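Local coordinates for protein AlyGC (Glaciecola chathamensis, PDB 5GKD) that cleaves the polysaccharide alginate as a lyase of polysaccharide lyase family 6, at residues A[224-230]-A[247-253]; A[312-316]-A[408-412]. One frame throughout, in Å; residues are numbered along the deposited sequence.

Contact 1. Residues A[224-230]-A[247-253]; sequences SIRNNVF and VENNVFF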
ATOM      1  N   SER A 224     -35.805 -21.928  -3.643  1.00 21.71           N
ATOM      2  CA  SER A 224     -36.650 -21.562  -4.776  1.00 22.40           C
ATOM      3  C   SER A 224     -36.305 -20.142  -5.215  1.00 18.54           C
ATOM      4  O   SER A 224     -36.518 -19.181  -4.468  1.00 20.04           O
ATOM      5  CB  SER A 224     -38.132 -21.708  -4.404  1.00 23.50           C
ATOM      6  OG  SER A 224     -38.955 -21.019  -5.318  1.00 31.83           O
ATOM      7  N   ILE A 225     -35.735 -20.016  -6.407  1.00 20.09           N
ATOM      8  CA  ILE A 225     -35.288 -18.731  -6.942  1.00 19.60           C
ATOM      9  C   ILE A 225     -36.136 -18.444  -8.168  1.00 21.03           C
ATOM     10  O   ILE A 225     -35.957 -19.080  -9.216  1.00 21.52           O
ATOM     11  CB  ILE A 225     -33.790 -18.743  -7.279  1.00 20.72           C
ATOM     12  CG1 ILE A 225     -32.989 -19.160  -6.045  1.00 20.96           C
ATOM     13  CG2 ILE A 225     -33.349 -17.378  -7.756  1.00 17.66           C
ATOM     14  CD1 ILE A 225     -31.601 -19.693  -6.365  1.00 19.11           C
ATOM     15  N   ARG A 226     -37.071 -17.503  -8.045  1.00 19.58           N
ATOM     16  CA  ARG A 226     -38.207 -17.425  -8.949  1.00 20.52           C
ATOM     17  C   ARG A 226     -38.577 -15.994  -9.212  1.00 21.72           C
ATOM     18  O   ARG A 226     -38.439 -15.124  -8.339  1.00 22.39           O
ATOM     19  CB  ARG A 226     -39.423 -18.128  -8.370  1.00 25.22           C
ATOM     20  CG  ARG A 226     -39.812 -17.391  -7.086  1.00 27.97           C
ATOM     21  CD  ARG A 226     -40.788 -18.088  -6.211  1.00 38.99           C
ATOM     22  NE  ARG A 226     -41.716 -18.883  -6.968  1.00 40.52           N
ATOM     23  CZ  ARG A 226     -42.811 -18.402  -7.504  1.00 44.54           C
ATOM     24  NH1 ARG A 226     -43.131 -17.114  -7.383  1.00 54.30           N
ATOM     25  NH2 ARG A 226     -43.604 -19.190  -8.179  1.00 52.33           N
ATOM     26  N   ASN A 227     -39.047 -15.718 -10.433  1.00 20.21           N
ATOM     27  CA  ASN A 227     -39.734 -14.476 -10.747  1.00 18.96           C
ATOM     28  C   ASN A 227     -38.858 -13.249 -10.534  1.00 21.14           C
ATOM     29  O   ASN A 227     -39.370 -12.164 -10.272  1.00 21.14           O
ATOM     30  CB  ASN A 227     -41.003 -14.329  -9.912  1.00 19.68           C
ATOM     31  CG  ASN A 227     -42.070 -15.309 -10.314  1.00 24.11           C
ATOM     32  OD1 ASN A 227     -42.002 -16.475  -9.958  1.00 24.54           O
ATOM     33  ND2 ASN A 227     -43.055 -14.845 -11.070  1.00 30.48           N
ATOM     34  N   ASN A 228     -37.550 -13.390 -10.671  1.00 20.14           N
ATOM     35  CA  ASN A 228     -36.640 -12.266 -10.560  1.00 19.07           C
ATOM     36  C   ASN A 228     -36.261 -11.749 -11.942  1.00 18.88           C
ATOM     37  O   ASN A 228     -36.298 -12.483 -12.926  1.00 19.95           O
ATOM     38  CB  ASN A 228     -35.381 -12.671  -9.794  1.00 16.19           C
ATOM     39  CG  ASN A 228     -35.701 -13.268  -8.454  1.00 19.18           C
ATOM     40  OD1 ASN A 228     -35.980 -12.544  -7.487  1.00 19.07           O
ATOM     41  ND2 ASN A 228     -35.693 -14.595  -8.382  1.00 16.74           N
ATOM     42  N   VAL A 229     -35.871 -10.482 -12.000  1.00 15.79           N
ATOM     43  CA  VAL A 229     -35.447  -9.844 -13.237  1.00 17.12           C
ATOM     44  C   VAL A 229     -33.986  -9.443 -13.105  1.00 19.84           C
ATOM     45  O   VAL A 229     -33.586  -8.855 -12.095  1.00 18.23           O
ATOM     46  CB  VAL A 229     -36.330  -8.634 -13.588  1.00 18.05           C
ATOM     47  CG1 VAL A 229     -35.744  -7.887 -14.773  1.00 17.98           C
ATOM     48  CG2 VAL A 229     -37.732  -9.101 -13.900  1.00 18.15           C
ATOM     49  N   PHE A 230     -33.189  -9.785 -14.113  1.00 17.22           N
ATOM     50  CA  PHE A 230     -31.774  -9.454 -14.161  1.00 17.13           C
ATOM     51  C   PHE A 230     -31.531  -8.541 -15.359  1.00 17.87           C
ATOM     52  O   PHE A 230     -31.535  -8.998 -16.502  1.00 19.73           O
ATOM     53  CB  PHE A 230     -30.939 -10.724 -14.263  1.00 17.53           C
ATOM     54  CG  PHE A 230     -31.174 -11.687 -13.144  1.00 15.75           C
ATOM     55  CD1 PHE A 230     -32.227 -12.581 -13.191  1.00 16.57           C
ATOM     56  CD2 PHE A 230     -30.318 -11.715 -12.048  1.00 14.51           C
ATOM     57  CE1 PHE A 230     -32.432 -13.486 -12.158  1.00 14.56           C
ATOM     58  CE2 PHE A 230     -30.523 -12.592 -11.026  1.00 17.13           C
ATOM     59  CZ  PHE A 230     -31.581 -13.485 -11.080  1.00 16.15           C
ATOM     60  N   VAL A 247     -35.182 -23.132 -10.157  1.00 20.05           N
ATOM     61  CA  VAL A 247     -34.915 -21.841 -10.774  1.00 18.28           C
ATOM     62  C   VAL A 247     -36.000 -21.663 -11.833  1.00 22.78           C
ATOM     63  O   VAL A 247     -36.007 -22.379 -12.849  1.00 22.45           O
ATOM     64  CB  VAL A 247     -33.516 -21.793 -11.407  1.00 16.34           C
ATOM     65  CG1 VAL A 247     -33.320 -20.531 -12.214  1.00 13.53           C
ATOM     66  CG2 VAL A 247     -32.430 -21.973 -10.363  1.00 19.42           C
ATOM     67  N   GLU A 248     -36.911 -20.715 -11.614  1.00 18.80           N
ATOM     68  CA  GLU A 248     -38.154 -20.709 -12.368  1.00 21.11           C
ATOM     69  C   GLU A 248     -38.707 -19.295 -12.543  1.00 22.10           C
ATOM     70  O   GLU A 248     -38.559 -18.448 -11.667  1.00 22.34           O
ATOM     71  CB  GLU A 248     -39.112 -21.671 -11.663  1.00 24.88           C
ATOM     72  CG  GLU A 248     -40.178 -21.114 -10.791  1.00 31.97           C
ATOM     73  CD  GLU A 248     -41.046 -22.222 -10.225  1.00 29.57           C
ATOM     74  OE1 GLU A 248     -41.134 -22.340  -8.989  1.00 38.00           O
ATOM     75  OE2 GLU A 248     -41.599 -22.999 -11.021  1.00 32.62           O
ATOM     76  N   ASN A 249     -39.273 -19.024 -13.718  1.00 20.15           N
ATOM     77  CA  ASN A 249     -39.950 -17.762 -14.033  1.00 20.36           C
ATOM     78  C   ASN A 249     -39.034 -16.539 -13.984  1.00 23.33           C
ATOM     79  O   ASN A 249     -39.524 -15.413 -13.903  1.00 21.01           O
ATOM     80  CB  ASN A 249     -41.147 -17.490 -13.107  1.00 20.11           C
ATOM     81  CG  ASN A 249     -42.040 -18.692 -12.917  1.00 22.08           C
ATOM     82  OD1 ASN A 249     -42.138 -19.564 -13.775  1.00 25.64           O
ATOM     83  ND2 ASN A 249     -42.714 -18.734 -11.783  1.00 23.91           N
ATOM     84  N   ASN A 250     -37.722 -16.711 -14.037  1.00 20.85           N
ATOM     85  CA  ASN A 250     -36.828 -15.572 -14.048  1.00 17.82           C
ATOM     86  C   ASN A 250     -36.676 -15.003 -15.451  1.00 19.00           C
ATOM     87  O   ASN A 250     -36.868 -15.691 -16.455  1.00 24.21           O
ATOM     88  CB  ASN A 250     -35.461 -15.977 -13.499  1.00 21.86           C
ATOM     89  CG  ASN A 250     -35.553 -16.485 -12.078  1.00 19.97           C
ATOM     90  OD1 ASN A 250     -35.750 -15.704 -11.148  1.00 17.86           O
ATOM     91  ND2 ASN A 250     -35.456 -17.797 -11.907  1.00 20.55           N
ATOM     92  N   VAL A 251     -36.297 -13.735 -15.508  1.00 17.34           N
ATOM     93  CA  VAL A 251     -36.167 -12.985 -16.749  1.00 18.25           C
ATOM     94  C   VAL A 251     -34.815 -12.273 -16.771  1.00 18.13           C
ATOM     95  O   VAL A 251     -34.493 -11.516 -15.852  1.00 20.51           O
ATOM     96  CB  VAL A 251     -37.316 -11.968 -16.906  1.00 20.19           C
ATOM     97  CG1 VAL A 251     -37.071 -11.068 -18.107  1.00 19.50           C
ATOM     98  CG2 VAL A 251     -38.654 -12.676 -17.030  1.00 18.26           C
ATOM     99  N   PHE A 252     -34.051 -12.477 -17.845  1.00 20.38           N
ATOM    100  CA  PHE A 252     -32.718 -11.909 -18.021  1.00 17.42           C
ATOM    101  C   PHE A 252     -32.717 -11.025 -19.263  1.00 20.84           C
ATOM    102  O   PHE A 252     -32.811 -11.532 -20.392  1.00 20.00           O
ATOM    103  CB  PHE A 252     -31.664 -13.003 -18.184  1.00 18.98           C
ATOM    104  CG  PHE A 252     -31.505 -13.909 -17.003  1.00 16.46           C
ATOM    105  CD1 PHE A 252     -32.441 -14.884 -16.720  1.00 19.01           C
ATOM    106  CD2 PHE A 252     -30.372 -13.831 -16.220  1.00 18.81           C
ATOM    107  CE1 PHE A 252     -32.261 -15.735 -15.645  1.00 19.98           C
ATOM    108  CE2 PHE A 252     -30.182 -14.665 -15.145  1.00 14.58           C
ATOM    109  CZ  PHE A 252     -31.126 -15.616 -14.849  1.00 18.69           C
ATOM    110  N   PHE A 253     -32.603  -9.719 -19.073  1.00 16.90           N
ATOM    111  CA  PHE A 253     -32.504  -8.772 -20.191  1.00 19.79           C
ATOM    112  C   PHE A 253     -31.051  -8.347 -20.305  1.00 20.51           C
ATOM    113  O   PHE A 253     -30.615  -7.408 -19.641  1.00 19.77           O
ATOM    114  CB  PHE A 253     -33.399  -7.554 -19.991  1.00 20.18           C
ATOM    115  CG  PHE A 253     -34.864  -7.853 -20.089  1.00 21.35           C
ATOM    116  CD1 PHE A 253     -35.381  -8.474 -21.208  1.00 20.21           C
ATOM    117  CD2 PHE A 253     -35.717  -7.495 -19.077  1.00 20.46           C
ATOM    118  CE1 PHE A 253     -36.727  -8.747 -21.292  1.00 22.94           C
ATOM    119  CE2 PHE A 253     -37.066  -7.751 -19.168  1.00 22.27           C
ATOM    120  CZ  PHE A 253     -37.570  -8.376 -20.274  1.00 20.32           C
TER
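I225 and V247 are parallel bridge partners on successive coils of a right-handed parallel beta-helix, the fold of the pectate-lyase-like clan. I225 O is gripped by two donors from opposite faces of its carbonyl plane, E248 N at 3.1 Å and N250 ND2 at 3.0 Å. One step on, R226 and E248 run side by side; the carboxylate sits at the guanidinium edge, yet with R226 NE 4.0 Å from E248 OE1 this falls short of a salt bridge. The strands then break at a turn, where N227 OD1 accepts N249 ND2 at 3.0 Å while N249 OD1 takes its own bond from N274 ND2. N228 and N250 join a row of hydrogen-bonded asparagines, one from each coil, their amides 9° from coplanar; N204 and N275 continue it. CG anti to the carbonyl carbon (chi1 -60°) brings the N250 amide between the strands, where OD1 meets N228 N and N228 ND2, each at 3.0 Å. A leucine at N250 would probably cost N228 N its acceptor and N228 ND2 one of two (V201 O remains), and strip I225 O of its side-chain donor. Past the turn, V229 CG2 packs against V251 CB. F230 stacks on F206 and, offset (parallel-displaced), on F252, ring centroids 4.4 Å and planes 10° apart, with F230 CD1 over the F252 face, 3.5 Å from CE2.

Contact 2. Residues A[312-316]-A[408-412]; sequences ENNTL and YGVST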
ATOM      1  N   GLU A 312     -36.432 -27.230 -18.841  1.00 20.84           N
ATOM      2  CA  GLU A 312     -37.577 -27.279 -19.736  1.00 23.05           C
ATOM      3  C   GLU A 312     -38.284 -25.938 -19.821  1.00 22.30           C
ATOM      4  O   GLU A 312     -38.255 -25.133 -18.892  1.00 23.20           O
ATOM      5  CB  GLU A 312     -38.578 -28.393 -19.336  1.00 25.90           C
ATOM      6  CG  GLU A 312     -39.461 -28.072 -18.162  1.00 33.93           C
ATOM      7  CD  GLU A 312     -40.061 -29.311 -17.509  1.00 39.44           C
ATOM      8  OE1 GLU A 312     -40.010 -30.416 -18.113  1.00 35.49           O
ATOM      9  OE2 GLU A 312     -40.561 -29.162 -16.372  1.00 38.74           O
ATOM     10  N   ASN A 313     -38.903 -25.706 -20.975  1.00 22.51           N
ATOM     11  CA  ASN A 313     -39.735 -24.524 -21.229  1.00 22.39           C
ATOM     12  C   ASN A 313     -39.010 -23.206 -20.970  1.00 24.82           C
ATOM     13  O   ASN A 313     -39.617 -22.223 -20.555  1.00 22.46           O
ATOM     14  CB  ASN A 313     -41.026 -24.599 -20.425  1.00 21.25           C
ATOM     15  CG  ASN A 313     -41.946 -25.676 -20.954  1.00 24.19           C
ATOM     16  OD1 ASN A 313     -42.011 -26.767 -20.413  1.00 22.98           O
ATOM     17  ND2 ASN A 313     -42.635 -25.373 -22.045  1.00 20.96           N
ATOM     18  N   ASN A 314     -37.720 -23.159 -21.249  1.00 21.93           N
ATOM     19  CA  ASN A 314     -37.014 -21.895 -21.260  1.00 19.31           C
ATOM     20  C   ASN A 314     -36.973 -21.306 -22.667  1.00 20.90           C
ATOM     21  O   ASN A 314     -36.945 -22.020 -23.673  1.00 20.74           O
ATOM     22  CB  ASN A 314     -35.604 -22.089 -20.703  1.00 17.63           C
ATOM     23  CG  ASN A 314     -35.632 -22.705 -19.328  1.00 20.08           C
ATOM     24  OD1 ASN A 314     -36.039 -22.060 -18.357  1.00 22.57           O
ATOM     25  ND2 ASN A 314     -35.269 -23.974 -19.241  1.00 18.21           N
ATOM     26  N   THR A 315     -36.981 -19.987 -22.730  1.00 18.95           N
ATOM     27  CA  THR A 315     -36.877 -19.263 -23.987  1.00 18.96           C
ATOM     28  C   THR A 315     -35.527 -18.572 -24.033  1.00 19.00           C
ATOM     29  O   THR A 315     -35.150 -17.878 -23.088  1.00 20.52           O
ATOM     30  CB  THR A 315     -37.996 -18.237 -24.130  1.00 19.28           C
ATOM     31  OG1 THR A 315     -39.237 -18.923 -24.299  1.00 23.46           O
ATOM     32  CG2 THR A 315     -37.718 -17.324 -25.324  1.00 22.07           C
ATOM     33  N   LEU A 316     -34.794 -18.767 -25.120  1.00 21.53           N
ATOM     34  CA  LEU A 316     -33.467 -18.187 -25.259  1.00 21.23           C
ATOM     35  C   LEU A 316     -33.416 -17.447 -26.585  1.00 21.95           C
ATOM     36  O   LEU A 316     -33.361 -18.077 -27.648  1.00 21.95           O
ATOM     37  CB  LEU A 316     -32.382 -19.261 -25.166  1.00 21.02           C
ATOM     38  CG  LEU A 316     -32.298 -19.985 -23.815  1.00 21.47           C
ATOM     39  CD1 LEU A 316     -33.126 -21.239 -23.788  1.00 21.64           C
ATOM     40  CD2 LEU A 316     -30.844 -20.314 -23.428  1.00 18.98           C
ATOM     41  N   TYR A 408     -43.533 -24.308 -26.839  1.00 26.46           N
ATOM     42  CA  TYR A 408     -42.103 -24.337 -26.625  1.00 24.85           C
ATOM     43  C   TYR A 408     -41.696 -23.066 -25.908  1.00 26.05           C
ATOM     44  O   TYR A 408     -42.185 -21.972 -26.217  1.00 26.93           O
ATOM     45  CB  TYR A 408     -41.335 -24.453 -27.941  1.00 23.33           C
ATOM     46  CG  TYR A 408     -41.724 -25.654 -28.782  1.00 27.37           C
ATOM     47  CD1 TYR A 408     -42.753 -25.573 -29.709  1.00 27.60           C
ATOM     48  CD2 TYR A 408     -41.053 -26.861 -28.656  1.00 26.26           C
ATOM     49  CE1 TYR A 408     -43.103 -26.666 -30.495  1.00 28.87           C
ATOM     50  CE2 TYR A 408     -41.392 -27.955 -29.427  1.00 27.61           C
ATOM     51  CZ  TYR A 408     -42.422 -27.852 -30.346  1.00 30.18           C
ATOM     52  OH  TYR A 408     -42.770 -28.942 -31.105  1.00 36.95           O
ATOM     53  N   GLY A 409     -40.775 -23.216 -24.978  1.00 23.31           N
ATOM     54  CA  GLY A 409     -40.290 -22.067 -24.264  1.00 21.47           C
ATOM     55  C   GLY A 409     -41.261 -21.639 -23.177  1.00 23.23           C
ATOM     56  O   GLY A 409     -42.051 -22.421 -22.656  1.00 20.97           O
ATOM     57  N   VAL A 410     -41.217 -20.357 -22.896  1.00 21.15           N
ATOM     58  CA  VAL A 410     -41.761 -19.745 -21.696  1.00 22.49           C
ATOM     59  C   VAL A 410     -43.272 -19.535 -21.836  1.00 25.24           C
ATOM     60  O   VAL A 410     -43.792 -19.267 -22.922  1.00 23.74           O
ATOM     61  CB  VAL A 410     -40.974 -18.430 -21.479  1.00 25.57           C
ATOM     62  CG1 VAL A 410     -41.831 -17.206 -21.577  1.00 24.64           C
ATOM     63  CG2 VAL A 410     -40.073 -18.479 -20.253  1.00 20.23           C
ATOM     64  N   SER A 411     -43.986 -19.670 -20.722  1.00 25.01           N
ATOM     65  CA  SER A 411     -45.411 -19.375 -20.658  1.00 23.35           C
ATOM     66  C   SER A 411     -45.714 -17.917 -20.995  1.00 28.10           C
ATOM     67  O   SER A 411     -44.936 -17.001 -20.703  1.00 24.87           O
ATOM     68  CB  SER A 411     -45.940 -19.691 -19.260  1.00 27.59           C
ATOM     69  OG  SER A 411     -47.268 -19.242 -19.123  1.00 35.00           O
ATOM     70  N   THR A 412     -46.886 -17.703 -21.601  1.00 28.25           N
ATOM     71  CA  THR A 412     -47.363 -16.354 -21.891  1.00 27.40           C
ATOM     72  C   THR A 412     -47.849 -15.603 -20.654  1.00 26.96           C
ATOM     73  O   THR A 412     -48.039 -14.384 -20.735  1.00 27.35           O
ATOM     74  CB  THR A 412     -48.518 -16.384 -22.903  1.00 28.78           C
ATOM     75  OG1 THR A 412     -49.570 -17.221 -22.398  1.00 29.41           O
ATOM     76  CG2 THR A 412     -48.063 -16.881 -24.265  1.00 25.31           C
TER
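N313 holds CG anti to its carbonyl carbon, beside the backbone N (chi1 -70°), and T315 places OG1 in the equivalent position (chi1 -69°); both polar ends thereby come to the peptide that joins G409 to V410. The amide of N313 donates through ND2 to G409 O at 3.1 Å, and the bond lies in the plane of the carbonyl as well as in that of the amide. At the other end of the same peptide, V410 N donates to T315 OG1 at 2.8 Å, so the hydroxyl serves as an acceptor here. The intervening N314 turns its side chain away from the loop and into the row of hydrogen-bonded asparagines within the coil, where it meets N275 and the backbone of I272.

Glycine is what allows the close approach. The CA of G409 comes within 3.4 Å of N314 O, a CA-H...O contact, and lies 3.3 Å from T315 OG1. A side chain at this place would collide with that hydroxyl, and the backbone angles alone would press it on the preceding carbonyl oxygen. V410 closes the contact, its CB lying 3.3 Å from T315 OG1 while CG2 faces N313 O at 3.8 Å; the valine also rests on Y276 and Y399.

This is the outer wall of a parallel beta-helix covered by a segment without regular secondary structure. Both hydrogen bonds pair a backbone group of the loop with a side chain of the coil, one accepted and one donated by the loop, without backbone-to-backbone pairing between 312-316 and 408-412: one buried peptide is satisfied at its C=O and its N-H by residues two apart in sequence.

Along the chain, contact 1 comes first: 224-230 leaves through strand 236-241 and returns as 247-253, closing a single coil of the beta-helix. The path then climbs through strand 271-278 to 312-316, and contact 2 shuts only after 91 further residues, when the loop 408-412 comes back against the wall. The two are therefore in series, neither nested nor crossed, with centres about 12 Å apart and nearest atoms about 6 Å apart. Strand 271-278 bridges them. Its N274 bonds to N249 through one end of its amide and to S411 N through the other, while N275 meets both N250 and N314, joining coil, coil and covering loop.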